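Local structure of formyltransferase PseJ (Anoxybacillus kamchatkensis G10, 6EDK) at residues E43-E48 with Y165-R170; P99-A104 with G182-K187; P106-F111 with K189-Y194; I133-E138 with G172-I177. The protein belongs to the formyltransferase family, with a mixed beta sheet flanked by helices, and binds N-{4-[{[(6S)-2-amino-4-oxo-3,4,5,6,7,8-hexahydropteridin-6-yl]methyl}(formyl)amino]benzoyl}-L-glutamic acid in its pocket. One frame throughout, in Å; residues are numbered along the deposited sequence.

Interaction 1: E43-E48 with Y165-R170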
# COMPACT_ATOMS: atom_id res chain seq x y z
N GLU A 43 -9.24 -13.62 -10.08
CA GLU A 43 -10.18 -14.30 -10.98
C GLU A 43 -10.40 -15.73 -10.57
O GLU A 43 -11.46 -16.27 -10.88
CB GLU A 43 -9.66 -14.23 -12.40
CG GLU A 43 -9.82 -12.85 -13.02
CD GLU A 43 -9.23 -12.75 -14.43
OE1 GLU A 43 -8.48 -13.66 -14.87
OE2 GLU A 43 -9.50 -11.73 -15.09
N SER A 44 -9.47 -16.36 -9.83
CA SER A 44 -9.74 -17.69 -9.31
C SER A 44 -10.83 -17.71 -8.26
O SER A 44 -11.20 -18.79 -7.81
CB SER A 44 -8.42 -18.35 -8.77
OG SER A 44 -7.99 -17.78 -7.55
N PHE A 45 -11.35 -16.55 -7.82
CA PHE A 45 -12.54 -16.51 -6.96
C PHE A 45 -13.82 -16.26 -7.78
O PHE A 45 -14.88 -15.99 -7.19
CB PHE A 45 -12.42 -15.44 -5.88
CG PHE A 45 -11.35 -15.76 -4.82
CD1 PHE A 45 -10.00 -15.52 -5.09
CD2 PHE A 45 -11.69 -16.30 -3.60
CE1 PHE A 45 -9.01 -15.85 -4.14
CE2 PHE A 45 -10.71 -16.62 -2.62
CZ PHE A 45 -9.39 -16.39 -2.89
N GLU A 46 -13.71 -16.27 -9.11
CA GLU A 46 -14.82 -16.06 -10.06
C GLU A 46 -15.25 -14.61 -10.18
O GLU A 46 -16.32 -14.32 -10.71
CB GLU A 46 -16.02 -16.93 -9.70
CG GLU A 46 -15.72 -18.42 -9.75
CD GLU A 46 -14.86 -18.81 -10.94
OE1 GLU A 46 -15.29 -18.63 -12.10
OE2 GLU A 46 -13.72 -19.30 -10.70
N ASP A 47 -14.44 -13.67 -9.74
CA ASP A 47 -14.71 -12.26 -9.99
C ASP A 47 -14.08 -11.85 -11.30
O ASP A 47 -13.16 -12.51 -11.82
CB ASP A 47 -14.19 -11.40 -8.84
CG ASP A 47 -14.87 -11.74 -7.52
OD1 ASP A 47 -16.06 -12.03 -7.57
OD2 ASP A 47 -14.20 -11.73 -6.46
N GLU A 48 -14.60 -10.78 -11.90
CA GLU A 48 -14.00 -10.26 -13.11
C GLU A 48 -13.13 -9.08 -12.69
O GLU A 48 -13.42 -8.37 -11.74
CB GLU A 48 -15.05 -9.88 -14.16
CG GLU A 48 -15.50 -8.45 -14.20
CD GLU A 48 -16.45 -8.18 -15.40
OE1 GLU A 48 -17.14 -9.13 -15.84
OE2 GLU A 48 -16.47 -7.01 -15.90
N TYR A 165 -5.58 -12.81 3.49
CA TYR A 165 -6.80 -12.26 4.09
C TYR A 165 -7.89 -11.93 3.07
O TYR A 165 -9.03 -11.67 3.46
CB TYR A 165 -6.49 -11.00 4.92
CG TYR A 165 -5.92 -11.33 6.27
CD1 TYR A 165 -6.72 -11.60 7.35
CD2 TYR A 165 -4.55 -11.41 6.45
CE1 TYR A 165 -6.20 -11.92 8.58
CE2 TYR A 165 -3.99 -11.72 7.76
CZ TYR A 165 -4.86 -11.97 8.79
OH TYR A 165 -4.40 -12.30 10.06
N TRP A 166 -7.58 -11.96 1.78
CA TRP A 166 -8.61 -11.62 0.80
C TRP A 166 -9.86 -12.48 0.91
O TRP A 166 -10.95 -11.92 0.77
CB TRP A 166 -8.03 -11.76 -0.59
CG TRP A 166 -9.04 -11.44 -1.72
CD1 TRP A 166 -9.42 -12.33 -2.72
CD2 TRP A 166 -9.74 -10.23 -1.95
NE1 TRP A 166 -10.34 -11.70 -3.56
CE2 TRP A 166 -10.54 -10.42 -3.12
CE3 TRP A 166 -9.78 -9.00 -1.31
CZ2 TRP A 166 -11.33 -9.43 -3.62
CZ3 TRP A 166 -10.58 -8.02 -1.81
CH2 TRP A 166 -11.33 -8.23 -2.98
N PRO A 167 -9.79 -13.80 1.15
CA PRO A 167 -11.06 -14.56 1.32
C PRO A 167 -12.01 -13.96 2.35
O PRO A 167 -13.22 -14.08 2.19
CB PRO A 167 -10.60 -15.95 1.75
CG PRO A 167 -9.21 -16.11 1.13
CD PRO A 167 -8.61 -14.69 1.25
N LEU A 168 -11.49 -13.34 3.40
CA LEU A 168 -12.32 -12.63 4.36
C LEU A 168 -12.68 -11.24 3.86
O LEU A 168 -13.84 -10.84 3.96
CB LEU A 168 -11.60 -12.54 5.72
CG LEU A 168 -11.35 -13.90 6.41
CD1 LEU A 168 -10.42 -13.75 7.59
CD2 LEU A 168 -12.66 -14.55 6.87
N ILE A 169 -11.69 -10.45 3.39
CA ILE A 169 -11.98 -9.10 2.95
C ILE A 169 -13.04 -9.11 1.85
O ILE A 169 -13.90 -8.23 1.77
CB ILE A 169 -10.70 -8.41 2.44
CG1 ILE A 169 -9.70 -8.34 3.56
CG2 ILE A 169 -11.05 -7.01 1.89
CD1 ILE A 169 -8.29 -7.86 3.09
N ARG A 170 -12.95 -10.10 0.97
CA ARG A 170 -13.86 -10.21 -0.17
C ARG A 170 -15.32 -10.22 0.26
O ARG A 170 -16.20 -9.82 -0.51
CB ARG A 170 -13.54 -11.51 -0.89
CG ARG A 170 -14.16 -11.63 -2.20
CD ARG A 170 -13.58 -12.85 -2.84
NE ARG A 170 -14.46 -13.28 -3.92
CZ ARG A 170 -15.45 -14.15 -3.75
NH1 ARG A 170 -15.66 -14.71 -2.55
NH2 ARG A 170 -16.21 -14.47 -4.79
O HOH W 1 -11.64 -12.16 -6.11

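Interaction 2: P99-A104 with G182-K187. With 1YA (N-{4-[{[(6S)-2-amino-4-oxo-3,4,5,6,7,8-hexahydropteridin-6-yl]methyl}(formyl)amino]benzoyl}-L-glutamic acid), chain D.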
# COMPACT_ATOMS: atom_id res chain seq x y z
N PRO A 99 0.58 3.87 11.67
CA PRO A 99 0.66 5.20 11.06
C PRO A 99 2.02 5.75 10.68
O PRO A 99 2.08 6.89 10.20
CB PRO A 99 0.04 6.10 12.15
CG PRO A 99 0.52 5.43 13.43
CD PRO A 99 0.39 3.95 13.13
N TRP A 100 3.10 4.99 10.86
CA TRP A 100 4.42 5.48 10.48
C TRP A 100 4.59 5.40 8.97
O TRP A 100 4.07 4.50 8.31
CB TRP A 100 5.53 4.66 11.20
CG TRP A 100 5.52 4.91 12.66
CD1 TRP A 100 6.16 5.94 13.30
CD2 TRP A 100 4.81 4.19 13.65
NE1 TRP A 100 5.88 5.88 14.64
CE2 TRP A 100 5.05 4.82 14.88
CE3 TRP A 100 3.98 3.04 13.62
CZ2 TRP A 100 4.49 4.37 16.09
CZ3 TRP A 100 3.44 2.58 14.79
CH2 TRP A 100 3.67 3.23 16.02
N ASN A 101 5.27 6.39 8.41
CA ASN A 101 5.67 6.38 7.00
C ASN A 101 4.49 6.32 6.05
O ASN A 101 4.52 5.61 5.05
CB ASN A 101 6.68 5.27 6.73
CG ASN A 101 7.81 5.29 7.74
OD1 ASN A 101 8.09 4.29 8.47
ND2 ASN A 101 8.45 6.43 7.84
N LYS A 102 3.46 7.12 6.35
CA LYS A 102 2.54 7.53 5.31
C LYS A 102 3.29 8.23 4.18
O LYS A 102 4.35 8.81 4.36
CB LYS A 102 1.44 8.46 5.86
CG LYS A 102 0.54 7.93 6.91
CD LYS A 102 -0.27 9.09 7.54
CE LYS A 102 0.26 9.46 8.92
NZ LYS A 102 -0.51 8.66 9.99
N GLY A 103 2.75 8.10 2.97
CA GLY A 103 3.35 8.76 1.82
C GLY A 103 4.47 8.02 1.12
O GLY A 103 4.44 6.81 0.97
N ALA A 104 5.49 8.76 0.74
CA ALA A 104 6.50 8.30 -0.19
C ALA A 104 7.69 7.63 0.50
O ALA A 104 8.01 7.91 1.67
CB ALA A 104 7.00 9.49 -1.02
N GLY A 182 -0.83 9.50 15.52
CA GLY A 182 0.60 9.36 15.60
C GLY A 182 1.25 9.08 14.23
O GLY A 182 0.66 9.33 13.18
N GLY A 183 2.48 8.55 14.29
CA GLY A 183 3.19 8.15 13.06
C GLY A 183 3.90 9.31 12.36
O GLY A 183 4.36 10.24 12.95
N SER A 184 3.94 9.22 11.03
CA SER A 184 4.72 10.17 10.22
C SER A 184 4.22 10.18 8.78
O SER A 184 3.48 9.30 8.36
CB SER A 184 6.19 9.84 10.25
OG SER A 184 6.40 8.50 9.83
N TYR A 185 4.65 11.19 8.03
CA TYR A 185 4.28 11.37 6.63
C TYR A 185 5.43 11.99 5.88
O TYR A 185 6.10 12.87 6.44
CB TYR A 185 3.06 12.26 6.49
CG TYR A 185 2.79 12.63 5.03
CD1 TYR A 185 2.08 11.78 4.21
CD2 TYR A 185 3.28 13.81 4.48
CE1 TYR A 185 1.85 12.09 2.88
CE2 TYR A 185 3.06 14.13 3.16
CZ TYR A 185 2.33 13.28 2.36
OH TYR A 185 2.09 13.58 1.03
N HIS A 186 5.69 11.52 4.65
CA HIS A 186 6.74 12.07 3.81
C HIS A 186 6.24 12.26 2.39
O HIS A 186 5.43 11.51 1.89
CB HIS A 186 8.01 11.21 3.78
CG HIS A 186 8.48 10.83 5.14
ND1 HIS A 186 8.00 9.73 5.82
CD2 HIS A 186 9.35 11.45 5.98
CE1 HIS A 186 8.58 9.68 7.02
NE2 HIS A 186 9.38 10.72 7.14
N LYS A 187 6.75 13.29 1.73
CA LYS A 187 6.60 13.54 0.31
C LYS A 187 7.83 13.02 -0.42
O LYS A 187 8.91 12.82 0.18
CB LYS A 187 6.45 15.04 -0.01
CG LYS A 187 5.40 15.80 0.74
CD LYS A 187 5.80 17.29 0.86
CE LYS A 187 4.62 18.25 0.72
NZ LYS A 187 3.47 18.00 1.66
N1 1YA D . -5.73 8.19 -2.77
C2 1YA D . -6.45 8.52 -1.52
NA2 1YA D . -7.51 9.52 -1.53
N3 1YA D . -6.16 7.84 -0.20
C4 1YA D . -5.09 6.85 -0.09
O4 1YA D . -4.90 6.35 1.00
C4A 1YA D . -4.36 6.52 -1.35
N5 1YA D . -3.40 5.54 -1.31
C6 1YA D . -2.39 5.60 -2.49
C7 1YA D . -2.95 5.79 -3.73
N8 1YA D . -4.06 6.88 -3.85
C8A 1YA D . -4.71 7.17 -2.71
C9 1YA D . -1.44 6.76 -2.12
N10 1YA D . -0.32 6.91 -3.06
C11 1YA D . 0.86 10.81 -4.19
C12 1YA D . 0.45 9.93 -5.18
C13 1YA D . 0.04 8.65 -4.82
C14 1YA D . 0.08 8.28 -3.49
C15 1YA D . 0.51 9.16 -2.51
C16 1YA D . 0.90 10.44 -2.87
C17 1YA D . 1.34 12.25 -4.55
N 1YA D . 2.61 12.64 -3.88
CA 1YA D . 3.27 13.96 -4.07
CB 1YA D . 2.41 15.08 -3.43
CG 1YA D . 1.42 14.55 -2.38
CD 1YA D . 0.86 15.67 -1.49
OE1 1YA D . 0.21 15.39 -0.44
OE2 1YA D . 1.06 16.88 -1.80
CT 1YA D . 4.69 13.89 -3.45
O2 1YA D . 5.11 12.86 -2.83
O1 1YA D . 5.46 14.88 -3.54
C18 1YA D . 0.47 5.78 -3.55
O5 1YA D . 0.20 4.67 -3.22
O 1YA D . 0.74 12.93 -5.30
O HOH W 2 8.97 7.80 10.30
O HOH W 3 7.00 7.79 4.13

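Interaction 3: P106-F111 with K189-Y194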
# COMPACT_ATOMS: atom_id res chain seq x y z
N PRO A 106 8.46 4.81 1.95
CA PRO A 106 8.34 4.39 3.34
C PRO A 106 9.47 3.50 3.79
O PRO A 106 9.87 3.58 4.96
CB PRO A 106 7.00 3.68 3.42
CG PRO A 106 6.70 3.30 1.96
CD PRO A 106 7.30 4.42 1.14
N ASN A 107 10.01 2.64 2.91
CA ASN A 107 11.08 1.75 3.35
C ASN A 107 12.30 2.55 3.75
O ASN A 107 12.90 2.33 4.81
CB ASN A 107 11.41 0.77 2.24
CG ASN A 107 12.48 -0.24 2.60
OD1 ASN A 107 12.41 -0.93 3.64
ND2 ASN A 107 13.47 -0.37 1.73
N LEU A 108 12.71 3.47 2.89
CA LEU A 108 13.86 4.32 3.24
C LEU A 108 13.62 5.10 4.53
O LEU A 108 14.48 5.11 5.41
CB LEU A 108 14.14 5.26 2.08
CG LEU A 108 15.25 6.34 2.36
CD1 LEU A 108 16.56 5.64 2.59
CD2 LEU A 108 15.31 7.21 1.09
N TRP A 109 12.47 5.73 4.68
CA TRP A 109 12.23 6.55 5.86
C TRP A 109 12.15 5.73 7.13
O TRP A 109 12.49 6.24 8.22
CB TRP A 109 10.96 7.37 5.70
CG TRP A 109 11.19 8.51 4.82
CD1 TRP A 109 10.77 8.67 3.54
CD2 TRP A 109 11.95 9.67 5.15
NE1 TRP A 109 11.24 9.88 3.04
CE2 TRP A 109 11.97 10.50 4.01
CE3 TRP A 109 12.64 10.08 6.32
CZ2 TRP A 109 12.64 11.75 4.00
CZ3 TRP A 109 13.31 11.32 6.29
CH2 TRP A 109 13.30 12.12 5.12
N SER A 110 11.72 4.44 7.03
CA SER A 110 11.71 3.59 8.19
C SER A 110 13.11 3.39 8.74
O SER A 110 13.27 3.19 9.94
CB SER A 110 11.04 2.25 7.88
OG SER A 110 11.90 1.35 7.20
N PHE A 111 14.13 3.49 7.90
CA PHE A 111 15.51 3.39 8.38
C PHE A 111 16.06 4.75 8.79
O PHE A 111 16.64 4.88 9.89
CB PHE A 111 16.39 2.76 7.31
CG PHE A 111 16.13 1.32 7.17
CD1 PHE A 111 16.66 0.45 8.08
CD2 PHE A 111 15.31 0.84 6.19
CE1 PHE A 111 16.38 -0.90 8.00
CE2 PHE A 111 15.05 -0.51 6.11
CZ PHE A 111 15.58 -1.37 7.03
N LYS A 189 9.91 14.48 -2.27
CA LYS A 189 11.07 15.36 -2.27
C LYS A 189 11.82 15.36 -0.95
O LYS A 189 12.98 15.78 -0.93
CB LYS A 189 10.63 16.78 -2.64
CG LYS A 189 10.37 16.98 -4.16
CD LYS A 189 11.68 17.16 -4.98
CE LYS A 189 12.61 18.20 -4.35
NZ LYS A 189 13.57 18.81 -5.31
N ASP A 190 11.23 14.85 0.14
CA ASP A 190 11.85 14.93 1.45
C ASP A 190 13.15 14.19 1.55
O ASP A 190 13.98 14.54 2.40
CB ASP A 190 10.85 14.43 2.51
CG ASP A 190 9.63 15.32 2.63
OD1 ASP A 190 9.64 16.41 2.05
OD2 ASP A 190 8.64 14.93 3.30
N LYS A 191 13.38 13.18 0.71
CA LYS A 191 14.61 12.40 0.81
C LYS A 191 15.84 13.08 0.18
O LYS A 191 16.98 12.59 0.37
CB LYS A 191 14.40 11.03 0.15
CG LYS A 191 14.10 11.03 -1.32
CD LYS A 191 14.21 9.60 -1.87
CE LYS A 191 13.76 9.46 -3.33
NZ LYS A 191 12.36 9.90 -3.52
N GLU A 192 15.67 14.21 -0.51
CA GLU A 192 16.80 14.79 -1.27
C GLU A 192 18.03 15.05 -0.40
O GLU A 192 19.15 14.74 -0.81
CB GLU A 192 16.35 16.07 -1.95
CG GLU A 192 15.61 15.84 -3.27
CD GLU A 192 16.53 15.30 -4.36
OE1 GLU A 192 17.57 15.96 -4.69
OE2 GLU A 192 16.23 14.20 -4.88
N LYS A 193 17.85 15.61 0.78
CA LYS A 193 19.05 15.91 1.57
C LYS A 193 19.75 14.67 2.10
O LYS A 193 20.81 14.80 2.73
CB LYS A 193 18.71 16.84 2.73
CG LYS A 193 17.60 16.36 3.64
CD LYS A 193 16.79 17.53 4.19
CE LYS A 193 17.63 18.39 5.13
NZ LYS A 193 18.12 17.61 6.31
N TYR A 194 19.20 13.47 1.87
CA TYR A 194 19.81 12.25 2.36
C TYR A 194 20.36 11.37 1.25
O TYR A 194 21.08 10.40 1.54
CB TYR A 194 18.78 11.47 3.20
CG TYR A 194 18.35 12.23 4.43
CD1 TYR A 194 19.18 12.33 5.53
CD2 TYR A 194 17.12 12.85 4.50
CE1 TYR A 194 18.80 13.02 6.67
CE2 TYR A 194 16.72 13.54 5.65
CZ TYR A 194 17.57 13.62 6.71
OH TYR A 194 17.22 14.31 7.85

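Interaction 4: I133-E138 with G172-I177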
# COMPACT_ATOMS: atom_id res chain seq x y z
N ILE A 133 -7.46 0.86 9.29
CA ILE A 133 -6.56 -0.28 9.16
C ILE A 133 -7.35 -1.58 9.17
O ILE A 133 -8.20 -1.80 10.06
CB ILE A 133 -5.50 -0.28 10.28
CG1 ILE A 133 -4.58 0.91 10.11
CG2 ILE A 133 -4.72 -1.63 10.16
CD1 ILE A 133 -3.52 1.06 11.28
N ILE A 134 -7.05 -2.46 8.20
CA ILE A 134 -7.68 -3.77 8.11
C ILE A 134 -6.79 -4.85 8.71
O ILE A 134 -7.23 -5.58 9.61
CB ILE A 134 -8.02 -4.10 6.63
CG1 ILE A 134 -9.14 -3.16 6.14
CG2 ILE A 134 -8.45 -5.50 6.49
CD1 ILE A 134 -9.17 -2.99 4.59
N VAL A 135 -5.55 -4.93 8.24
CA VAL A 135 -4.54 -5.82 8.83
C VAL A 135 -3.17 -5.24 8.58
O VAL A 135 -2.95 -4.57 7.58
CB VAL A 135 -4.55 -7.24 8.26
CG1 VAL A 135 -5.81 -7.94 8.71
CG2 VAL A 135 -4.49 -7.23 6.72
N GLN A 136 -2.23 -5.54 9.47
CA GLN A 136 -0.86 -5.12 9.26
C GLN A 136 0.06 -6.23 9.71
O GLN A 136 -0.37 -7.19 10.38
CB GLN A 136 -0.47 -3.87 10.12
CG GLN A 136 -1.51 -2.96 10.51
CD GLN A 136 -0.98 -1.82 11.35
OE1 GLN A 136 -1.13 -1.78 12.59
NE2 GLN A 136 -0.29 -0.94 10.69
N ARG A 137 1.35 -6.09 9.35
CA ARG A 137 2.36 -7.05 9.81
C ARG A 137 3.69 -6.39 9.99
O ARG A 137 4.13 -5.65 9.12
CB ARG A 137 2.47 -8.23 8.83
CG ARG A 137 3.46 -9.26 9.28
CD ARG A 137 3.25 -10.53 8.51
NE ARG A 137 1.90 -11.02 8.86
CZ ARG A 137 1.29 -12.04 8.25
NH1 ARG A 137 1.91 -12.73 7.28
NH2 ARG A 137 0.11 -12.40 8.64
N GLU A 138 4.37 -6.71 11.08
CA GLU A 138 5.72 -6.15 11.21
C GLU A 138 6.70 -6.99 10.38
O GLU A 138 6.50 -8.17 10.16
CB GLU A 138 6.17 -6.15 12.71
CG GLU A 138 7.52 -5.53 12.90
CD GLU A 138 8.06 -5.64 14.35
OE1 GLU A 138 7.67 -6.56 15.04
OE2 GLU A 138 8.92 -4.80 14.70
N GLY A 172 -16.57 -8.69 3.16
CA GLY A 172 -16.87 -7.65 4.13
C GLY A 172 -16.65 -8.02 5.59
O GLY A 172 -17.24 -7.40 6.48
N LYS A 173 -15.75 -8.98 5.87
CA LYS A 173 -15.65 -9.52 7.22
C LYS A 173 -14.63 -8.83 8.13
O LYS A 173 -14.56 -9.20 9.31
CB LYS A 173 -15.34 -11.01 7.15
CG LYS A 173 -16.51 -11.81 6.62
CD LYS A 173 -16.28 -13.29 6.77
CE LYS A 173 -17.30 -14.10 5.99
NZ LYS A 173 -16.93 -15.56 5.98
N ILE A 174 -13.87 -7.83 7.65
CA ILE A 174 -12.98 -7.04 8.51
C ILE A 174 -13.30 -5.58 8.26
O ILE A 174 -12.85 -5.01 7.26
CB ILE A 174 -11.50 -7.34 8.26
CG1 ILE A 174 -11.29 -8.86 8.19
CG2 ILE A 174 -10.57 -6.74 9.36
CD1 ILE A 174 -9.85 -9.28 7.81
N ARG A 175 -14.08 -4.97 9.15
CA ARG A 175 -14.54 -3.59 8.97
C ARG A 175 -13.44 -2.56 9.22
O ARG A 175 -13.61 -1.38 8.87
CB ARG A 175 -15.74 -3.32 9.89
CG ARG A 175 -16.30 -1.89 9.86
CD ARG A 175 -17.48 -1.72 10.85
NE ARG A 175 -18.57 -2.66 10.57
CZ ARG A 175 -19.07 -3.55 11.42
NH1 ARG A 175 -18.61 -3.64 12.67
NH2 ARG A 175 -20.06 -4.35 11.03
N GLY A 176 -12.33 -2.95 9.81
CA GLY A 176 -11.23 -2.03 10.02
C GLY A 176 -11.38 -1.23 11.31
O GLY A 176 -12.45 -1.15 11.90
N ILE A 177 -10.26 -0.63 11.74
CA ILE A 177 -10.27 0.23 12.92
C ILE A 177 -9.73 1.61 12.58
O ILE A 177 -8.96 1.76 11.63
CB ILE A 177 -9.48 -0.35 14.11
CG1 ILE A 177 -8.01 -0.67 13.74
CG2 ILE A 177 -10.13 -1.57 14.63
CD1 ILE A 177 -7.09 -0.89 15.02

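Interaction 1: E43-E48 with Y165-R170
A T-shaped aromatic pair and a salt bridge join Phe45 and Asp47, in the loop between helix 36-43 and strand 48-52, to Trp166 and Arg170 at the end of helix 147-169. The edge of the Trp166 five-membered ring points at one face of Phe45. The ring planes stand at 89° and the centroids lie 5.0 Å apart. Trp166 CD1 makes the approach, 3.8 Å from Phe45 CE1 and toward the rim of the phenyl ring. Farther out, Pro167 CG lies 4.0 Å from Phe45 CZ.

Arg170 reaches the loop with an extended chain. Its CG is anti to the backbone N (chi1 -168°), and its CB lies over the centre of the Trp166 ring system. Arg170 NE donates to Asp47 OD2 at 3.0 Å, with a nearly straight N-H...O angle of 166°. The oxygen lies in the guanidinium plane and is met on its syn side, a little out of the carboxylate plane. Phe45 CB covers one face of the guanidinium, 3.6 Å from Arg170 NE. One water ties the polar and aromatic parts together. It donates to Asp47 OD2 at 2.6 Å and accepts from Trp166 NE1 at 2.9 Å. The buried carboxylate is therefore gripped on both oxygens, because Asp47 OD1 takes the backbone N-H of Gly26. These bonds would probably stabilise its negative charge.

Phe41 adds a second edge-to-face partner to Phe45, and Trp166 also packs on Ile28 and Ile70 of the sheet. The contact joins a helix-to-strand connection to a helix end, as in a layered alpha/beta fold with helices packed on a central sheet.

Interaction 2: P99-A104 with G182-K187
Backbone hydrogen bonds join 99-104 and 182-187 side by side and in the same direction. Ser184 N donates to Pro99 O at 3.1 Å, and Lys102 N donates to Ser184 O. The two-stranded parallel part follows, with His186 N bonded to Lys102 O and Ala104 N to His186 O.

Side chains add further polar links. Ser184 OG accepts from Asn101 N at 2.8 Å. A chi1 of 55° sets this hydroxyl between its own backbone N and carbonyl carbon and brings it to that N-H. A water touches the same OG and, weakly, Asn101 ND2. Lys102 bends back so that NZ donates to Pro99 O at 3.1 Å, in the carbonyl plane on a lone pair. Pro99 O thus serves two donors. A second water lies among Lys102 O, Ala104 O and His186 ND1.

Ring contacts complete the seam. Gly183 CA sits over a face of Trp100 in a CH-pi contact, 3.9 Å from the centroid of the five-membered ring. Asn101 ND2 comes to the edge of the His186 ring, 3.4 Å from CE1. The far ends of these two groups are held elsewhere: Asn101 OD1 by Ser115 OG, and His186 NE2 by Glu113 OE1.

Ligand contacts lie at the far end. Tyr185 OH is 3.0 Å from OE1 of the bound 1YA, and Lys187 CB lies near its other carboxylate. Asp129 N and Leu188 N bond the same ligand. Through Tyr185 and Lys187, the 185-187 side of this short parallel beta pair lines the 1YA pocket around the glutamate part of the ligand.

Interaction 3: P106-F111 with K189-Y194
Trp109, on helix 106-112, pushes the outer edge of its six-membered ring against the turn at 189-194. Its CZ2 lies 3.5 Å from Asp190 O and 3.6 Å from Asp190 CB. The Asp190 carbonyl and Lys191 N both lie at the ring edge, near its plane. Next along the rim, Trp109 CH2 touches Tyr194 CE2 at 3.7 Å. The two ring planes are almost perpendicular, at 86°, but the approach is oblique. Beside the tryptophan, Leu108 CD2 rests 4.0 Å from both CB and CD of Lys191. The two side chains cross at about a right angle, so the leucine methyl meets the aliphatic stem of the lysine.

Several second-shell contacts fix these groups. Trp109 is stacked on His186, and Asn101 also packs against it. Lys191 turns its chain at CB (chi1 63°). From there the chain runs out to Asp105, with which NZ forms a salt bridge, and NZ also bonds Leu188 O. Asp190 OD2 accepts from Lys187 N. Helical-type turns bring Tyr194 round to the tryptophan, with Tyr194 N bonded to Lys191 O at 2.8 Å.

The charged ends are thus used outside this contact, while the contact itself is made mostly by carbon atoms, with the Asp190 carbonyl at the indole edge. Cohesion between the two segments probably comes mainly from dispersion and burial of the indole, with a weak electrostatic share from that carbonyl.

Interaction 4: I133-E138 with G172-I177
Ile174 reaches from the loop after helix 147-169 to the strand 133-138, and its branches meet different residues. CB lies 4.0 Å from Ile134 CG2. The CG2 branch is anti to the backbone N and does the closest touching, 3.5 Å from Ile134 O and 3.8 Å from Ile134 CG2. The other branch leaves beside the backbone N (chi1 -46°). It runs extended through CG1 to CD1, which lies 4.4 Å from Val135 CG1 and also packs on Tyr165. A single isoleucine therefore bridges two successive strand residues and Tyr165 of helix 147-169.

Three residues on, at Ile177, the loop pairs with the start of the strand. Ile133 N donates to Ile177 O, and Ile177 N donates to Ile133 O, both at 2.9 Å. This is one antiparallel hydrogen-bonded pair. Gly176 has a positive phi of 86°, and its CA comes 3.0 Å from Ile133 O in a CA-H...O contact. This oxygen therefore takes a second, weaker contact beside its bond to Ile177 N. Ile177 CG1 packs 4.3 Å from Ile133 CB.

Ile134 and Val135 both face Ile121, forming a classic beta bulge in this edge strand. Gly172 ends helix 147-169 as the C-prime residue of a Schellman motif. The loop then meets the first residues, 133-135, of the outermost strand of the mixed sheet, between the end of helix 147-169 and the segment leading to strand 185-186, with strand 118-123 as the inner neighbour.

Overall arrangement
The first segments follow the order 43-48, 99-104, 106-111 and 133-138. Their partners follow as 165-170, 172-177, 182-187 and 189-194. Interaction 4 is thus nested inside interactions 2 and 3, while interaction 1 crosses all the others. Interactions 1 and 4 touch, with centres 16 Å apart, where helix 147-169 ends over the edge of the mixed sheet. Interactions 2 and 3 also touch, with centres 11 Å apart, through Trp109 and His186. The centres of interactions 1 and 3 are 35 Å apart, but interactions 2 and 4 come within about 5 Å at their nearest atoms without touching. The chain after helix 147-169 therefore runs from the sheet edge to the ligand pocket and beyond.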